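Long-range contacts in ZmpA Glycopeptidase (Clostridium perfringens, PDB 6XSX), which probably cleaves glycosylated proteins as a metal-dependent M60-family glycopeptidase, this chain being the catalytic module of a much longer multidomain protein: residues L27-N32 against E129-K134; P72-V77 against T122-T127. All coordinates share one frame; numbering follows the deposited sequence.

Overall arrangement
Contacts 1 and 2 lie side by side on the same side of the chain's centre, their own centres about 8 Å apart. Along the chain the order is 27-32, 72-77, 122-127, 129-134, so the pairing of contact 2 is enclosed by that of contact 1. Contact 2 joins strands 75-80 and 117-123 of the ten-stranded mixed sheet; contact 1 brings the loop after strand 24-26, the first strand of a separate four-stranded antiparallel sheet, to the end of helix 128-131. N124 connects them, its amide bonding to Q28 O and Q131 NE2. Together they tie that loop to the ends of strands 75-80 and 117-123, their centres about 30 and 28 Å from the centre of the chain.

Contact 1: L27-N32 against E129-K134; sequences LQSRGN and EEQGRK
S29 and Q131 form the one direct hydrogen bond between 27-32 and 129-134. S29 OG donates to Q131 OE1 at 2.7 Å, lying 18° from the carbonyl plane of the amide. Q131 reaches it with CG anti to its own backbone N (chi1 -176°) and a chain that stays extended beyond CG, carrying the amide from the end of the short helix 128-131 to the serine. The NE2 end of the same amide bonds to P72 O and N124 OD1, so both ends are engaged and its rotation is fixed.

A water adds an indirect link. It donates to S29 OG at 2.6 Å and to G132 O at 2.6 Å, bridging the serine to G132, which follows the helix with positive phi.

The remaining contact is van der Waals: K134 lays its aliphatic chain beside the backbone of L27, with CB 3.1 Å from L27 O and CG and CD following at greater distance from the same oxygen.

S29 OG thus donates to Q131 OE1 and accepts from the water. This polar link gives the small surface contact its direction, while the K134 chain against the L27 backbone supplies much of the burial.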
loop_
_atom_site.group_PDB
_atom_site.type_symbol
_atom_site.label_atom_id
_atom_site.label_comp_id
_atom_site.label_asym_id
_atom_site.label_seq_id
_atom_site.Cartn_x
_atom_site.Cartn_y
_atom_site.Cartn_z
ATOM N N LEU A 27 3.029 -28.740 12.122
ATOM C CA LEU A 27 3.364 -27.335 11.930
ATOM C C LEU A 27 4.780 -27.180 11.378
ATOM O O LEU A 27 5.747 -27.706 11.937
ATOM C CB LEU A 27 3.189 -26.561 13.244
ATOM C CG LEU A 27 1.769 -26.496 13.822
ATOM C CD1 LEU A 27 1.737 -25.636 15.078
ATOM C CD2 LEU A 27 0.760 -25.955 12.815
ATOM N N GLN A 28 4.877 -26.424 10.275
ATOM C CA GLN A 28 6.144 -26.018 9.698
ATOM C C GLN A 28 6.869 -25.156 10.730
ATOM O O GLN A 28 6.221 -24.456 11.510
ATOM C CB GLN A 28 5.864 -25.255 8.397
ATOM C CG GLN A 28 7.109 -24.901 7.588
ATOM C CD GLN A 28 6.812 -23.957 6.442
ATOM O OE1 GLN A 28 5.670 -23.549 6.219
ATOM N NE2 GLN A 28 7.850 -23.581 5.708
ATOM N N SER A 29 8.203 -25.261 10.767
ATOM C CA SER A 29 9.034 -24.363 11.559
ATOM C C SER A 29 9.348 -23.132 10.715
ATOM O O SER A 29 10.255 -23.162 9.897
ATOM C CB SER A 29 10.315 -25.058 12.008
ATOM O OG SER A 29 10.023 -26.269 12.690
ATOM N N ARG A 30 8.613 -22.041 10.946
ATOM C CA ARG A 30 8.488 -20.988 9.949
ATOM C C ARG A 30 9.358 -19.781 10.286
ATOM O O ARG A 30 9.414 -18.828 9.509
ATOM C CB ARG A 30 7.018 -20.590 9.782
ATOM C CG ARG A 30 6.220 -21.580 8.948
ATOM C CD ARG A 30 4.765 -21.195 8.752
ATOM N NE ARG A 30 4.522 -19.911 8.112
ATOM C CZ ARG A 30 4.407 -19.709 6.803
ATOM N NH1 ARG A 30 4.537 -20.710 5.949
ATOM N NH2 ARG A 30 4.157 -18.494 6.347
ATOM N N GLY A 31 10.022 -19.820 11.447
ATOM C CA GLY A 31 10.938 -18.757 11.819
ATOM C C GLY A 31 10.201 -17.567 12.424
ATOM O O GLY A 31 8.974 -17.511 12.400
ATOM N N ASN A 32 10.966 -16.624 12.983
ATOM C CA ASN A 32 10.380 -15.525 13.728
ATOM C C ASN A 32 10.081 -14.386 12.761
ATOM O O ASN A 32 10.995 -13.709 12.302
ATOM C CB ASN A 32 11.317 -15.052 14.836
ATOM C CG ASN A 32 10.682 -13.954 15.658
ATOM O OD1 ASN A 32 10.032 -13.067 15.115
ATOM N ND2 ASN A 32 10.835 -14.028 16.968
ATOM N N GLU A 129 16.375 -25.786 12.635
ATOM C CA GLU A 129 17.574 -26.006 13.429
ATOM C C GLU A 129 17.249 -25.826 14.914
ATOM O O GLU A 129 17.745 -26.579 15.740
ATOM C CB GLU A 129 18.732 -25.137 12.934
ATOM N N GLU A 130 16.383 -24.853 15.240
ATOM C CA GLU A 130 16.027 -24.542 16.620
ATOM C C GLU A 130 15.095 -25.598 17.216
ATOM O O GLU A 130 15.210 -25.936 18.391
ATOM C CB GLU A 130 15.326 -23.184 16.705
ATOM C CG GLU A 130 16.274 -22.004 16.601
ATOM C CD GLU A 130 15.597 -20.649 16.494
ATOM O OE1 GLU A 130 14.406 -20.595 16.122
ATOM O OE2 GLU A 130 16.265 -19.654 16.778
ATOM N N GLN A 131 14.154 -26.101 16.411
ATOM C CA GLN A 131 12.998 -26.798 16.956
ATOM C C GLN A 131 13.119 -28.308 16.760
ATOM O O GLN A 131 12.494 -29.074 17.489
ATOM C CB GLN A 131 11.720 -26.220 16.344
ATOM C CG GLN A 131 10.427 -26.800 16.902
ATOM C CD GLN A 131 9.256 -26.001 16.390
ATOM O OE1 GLN A 131 8.946 -26.011 15.197
ATOM N NE2 GLN A 131 8.611 -25.278 17.291
ATOM N N GLY A 132 13.924 -28.736 15.781
ATOM C CA GLY A 132 13.987 -30.150 15.452
ATOM C C GLY A 132 12.772 -30.560 14.621
ATOM O O GLY A 132 12.394 -29.849 13.688
ATOM N N ARG A 133 12.150 -31.696 14.971
ATOM C CA ARG A 133 11.065 -32.208 14.146
ATOM C C ARG A 133 9.856 -31.277 14.265
ATOM O O ARG A 133 9.685 -30.589 15.275
ATOM C CB ARG A 133 10.782 -33.689 14.432
ATOM C CG ARG A 133 10.014 -33.943 15.720
ATOM C CD ARG A 133 9.414 -35.333 15.812
ATOM N NE ARG A 133 8.721 -35.483 17.081
ATOM C CZ ARG A 133 9.268 -35.972 18.191
ATOM N NH1 ARG A 133 10.532 -36.364 18.190
ATOM N NH2 ARG A 133 8.547 -36.066 19.299
ATOM N N LYS A 134 9.047 -31.234 13.201
ATOM C CA LYS A 134 7.893 -30.354 13.163
ATOM C C LYS A 134 6.948 -30.720 14.300
ATOM O O LYS A 134 6.625 -31.892 14.498
ATOM C CB LYS A 134 7.140 -30.505 11.840
ATOM C CG LYS A 134 7.920 -30.063 10.617
ATOM C CD LYS A 134 7.171 -30.282 9.328
ATOM C CE LYS A 134 8.128 -30.393 8.160
ATOM N NZ LYS A 134 7.557 -29.770 6.946
HETATM O O HOH W 1 11.127 -28.471 11.865
#

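Contact 2: P72-V77 against T122-T127; sequences PTPKLV and TSNPYT
P72 lies over one face of the Y126 ring, its CB 3.7 Å from the ring centroid and only 11° off the normal, a CH-pi contact just beyond the strand ends. Tight packing continues at P74 and N124, buried side by side with P74 CB 3.5 Å from N124 OD1; the asparagine's ND2 is turned to Q28 O.

Where strands 75-80 and 117-123 run side by side, K75 and S123 make an antiparallel hydrogen-bonded pair. K75 N donates to S123 O at 2.8 Å, and S123 N returns a bond to K75 O at 3.0 Å, both nearly straight at the hydrogen. L76 and T122 follow as a non-hydrogen-bonded pair, their side chains on the sheet face where L76 also touches I61 and V63 of strand 60-66.

On the looser side, the side chains of K75 and Y126 cross at about a right angle. K75 bends at chi2 (143°) and again at chi4, bringing CE to 3.5 Å from Y126 OH. Here a water joins T73 O, K75 NZ and Y126 OH, at 2.7, 2.9 and 2.6 Å respectively, and S92 OG is a second, weak partner of K75 NZ.

The polar ends of lysine and tyrosine are therefore linked by water in addition to their direct contact, whereas the K75-S123 backbone bonds set the register.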
loop_
_atom_site.group_PDB
_atom_site.type_symbol
_atom_site.label_atom_id
_atom_site.label_comp_id
_atom_site.label_asym_id
_atom_site.label_seq_id
_atom_site.Cartn_x
_atom_site.Cartn_y
_atom_site.Cartn_z
ATOM N N PRO A 72 11.647 -25.935 21.700
ATOM C CA PRO A 72 10.590 -24.926 21.816
ATOM C C PRO A 72 9.259 -25.351 21.189
ATOM O O PRO A 72 9.218 -26.105 20.220
ATOM C CB PRO A 72 11.211 -23.675 21.180
ATOM C CG PRO A 72 12.278 -24.220 20.244
ATOM C CD PRO A 72 12.813 -25.460 20.931
ATOM N N THR A 73 8.169 -24.874 21.789
ATOM C CA THR A 73 6.820 -25.275 21.432
ATOM C C THR A 73 6.147 -24.143 20.662
ATOM O O THR A 73 6.422 -22.969 20.926
ATOM C CB THR A 73 5.994 -25.564 22.689
ATOM O OG1 THR A 73 6.029 -24.414 23.541
ATOM C CG2 THR A 73 6.467 -26.798 23.428
ATOM N N PRO A 74 5.240 -24.469 19.709
ATOM C CA PRO A 74 4.433 -23.459 19.024
ATOM C C PRO A 74 3.463 -22.825 20.020
ATOM O O PRO A 74 3.318 -23.298 21.149
ATOM C CB PRO A 74 3.643 -24.258 17.974
ATOM C CG PRO A 74 3.599 -25.678 18.534
ATOM C CD PRO A 74 4.911 -25.838 19.271
ATOM N N LYS A 75 2.823 -21.744 19.570
ATOM C CA LYS A 75 1.868 -20.986 20.356
ATOM C C LYS A 75 0.509 -21.015 19.657
ATOM O O LYS A 75 0.422 -21.199 18.437
ATOM C CB LYS A 75 2.413 -19.567 20.559
ATOM C CG LYS A 75 3.628 -19.520 21.482
ATOM C CD LYS A 75 4.709 -18.519 21.130
ATOM C CE LYS A 75 6.012 -18.747 21.877
ATOM N NZ LYS A 75 5.815 -19.116 23.305
ATOM N N LEU A 76 -0.547 -20.864 20.460
ATOM C CA LEU A 76 -1.874 -20.601 19.937
ATOM C C LEU A 76 -2.115 -19.095 20.012
ATOM O O LEU A 76 -1.648 -18.435 20.951
ATOM C CB LEU A 76 -2.873 -21.338 20.831
ATOM C CG LEU A 76 -3.998 -22.089 20.130
ATOM C CD1 LEU A 76 -3.445 -23.076 19.108
ATOM C CD2 LEU A 76 -4.848 -22.823 21.163
ATOM N N VAL A 77 -2.812 -18.570 18.994
ATOM C CA VAL A 77 -3.314 -17.208 19.015
ATOM C C VAL A 77 -4.839 -17.280 19.070
ATOM O O VAL A 77 -5.462 -17.897 18.204
ATOM C CB VAL A 77 -2.809 -16.389 17.806
ATOM C CG1 VAL A 77 -3.396 -14.979 17.780
ATOM C CG2 VAL A 77 -1.279 -16.331 17.759
ATOM N N THR A 122 -2.357 -20.664 14.721
ATOM C CA THR A 122 -1.087 -21.089 15.280
ATOM C C THR A 122 -0.006 -20.092 14.880
ATOM O O THR A 122 -0.060 -19.476 13.810
ATOM C CB THR A 122 -0.692 -22.514 14.855
ATOM O OG1 THR A 122 -0.429 -22.542 13.453
ATOM C CG2 THR A 122 -1.758 -23.543 15.165
ATOM N N SER A 123 0.967 -19.957 15.783
ATOM C CA SER A 123 2.192 -19.224 15.541
ATOM C C SER A 123 3.340 -20.135 15.958
ATOM O O SER A 123 3.327 -20.654 17.078
ATOM C CB SER A 123 2.199 -17.947 16.330
ATOM O OG SER A 123 3.465 -17.321 16.234
ATOM N N ASN A 124 4.289 -20.358 15.039
ATOM C CA ASN A 124 5.403 -21.249 15.312
ATOM C C ASN A 124 6.701 -20.561 14.912
ATOM O O ASN A 124 7.302 -20.917 13.900
ATOM C CB ASN A 124 5.261 -22.598 14.604
ATOM C CG ASN A 124 6.232 -23.629 15.140
ATOM O OD1 ASN A 124 6.607 -23.575 16.309
ATOM N ND2 ASN A 124 6.659 -24.549 14.291
ATOM N N PRO A 125 7.175 -19.566 15.700
ATOM C CA PRO A 125 8.236 -18.663 15.248
ATOM C C PRO A 125 9.653 -19.186 15.508
ATOM O O PRO A 125 10.485 -18.494 16.093
ATOM C CB PRO A 125 7.880 -17.388 16.037
ATOM C CG PRO A 125 7.398 -17.934 17.377
ATOM C CD PRO A 125 6.695 -19.241 17.052
ATOM N N TYR A 126 9.921 -20.415 15.050
ATOM C CA TYR A 126 11.205 -21.070 15.254
ATOM C C TYR A 126 11.665 -21.712 13.952
ATOM O O TYR A 126 10.851 -22.076 13.103
ATOM C CB TYR A 126 11.105 -22.120 16.368
ATOM C CG TYR A 126 10.634 -21.548 17.680
ATOM C CD1 TYR A 126 11.502 -20.845 18.507
ATOM C CD2 TYR A 126 9.313 -21.680 18.077
ATOM C CE1 TYR A 126 11.072 -20.299 19.708
ATOM C CE2 TYR A 126 8.864 -21.129 19.266
ATOM C CZ TYR A 126 9.743 -20.435 20.079
ATOM O OH TYR A 126 9.288 -19.897 21.244
ATOM N N THR A 127 12.982 -21.881 13.830
ATOM C CA THR A 127 13.573 -22.544 12.677
ATOM C C THR A 127 13.687 -24.045 12.936
ATOM O O THR A 127 13.651 -24.494 14.083
ATOM C CB THR A 127 14.959 -21.966 12.382
ATOM O OG1 THR A 127 15.823 -22.410 13.429
ATOM C CG2 THR A 127 14.968 -20.452 12.298
HETATM O O HOH W 2 7.592 -21.285 22.627
#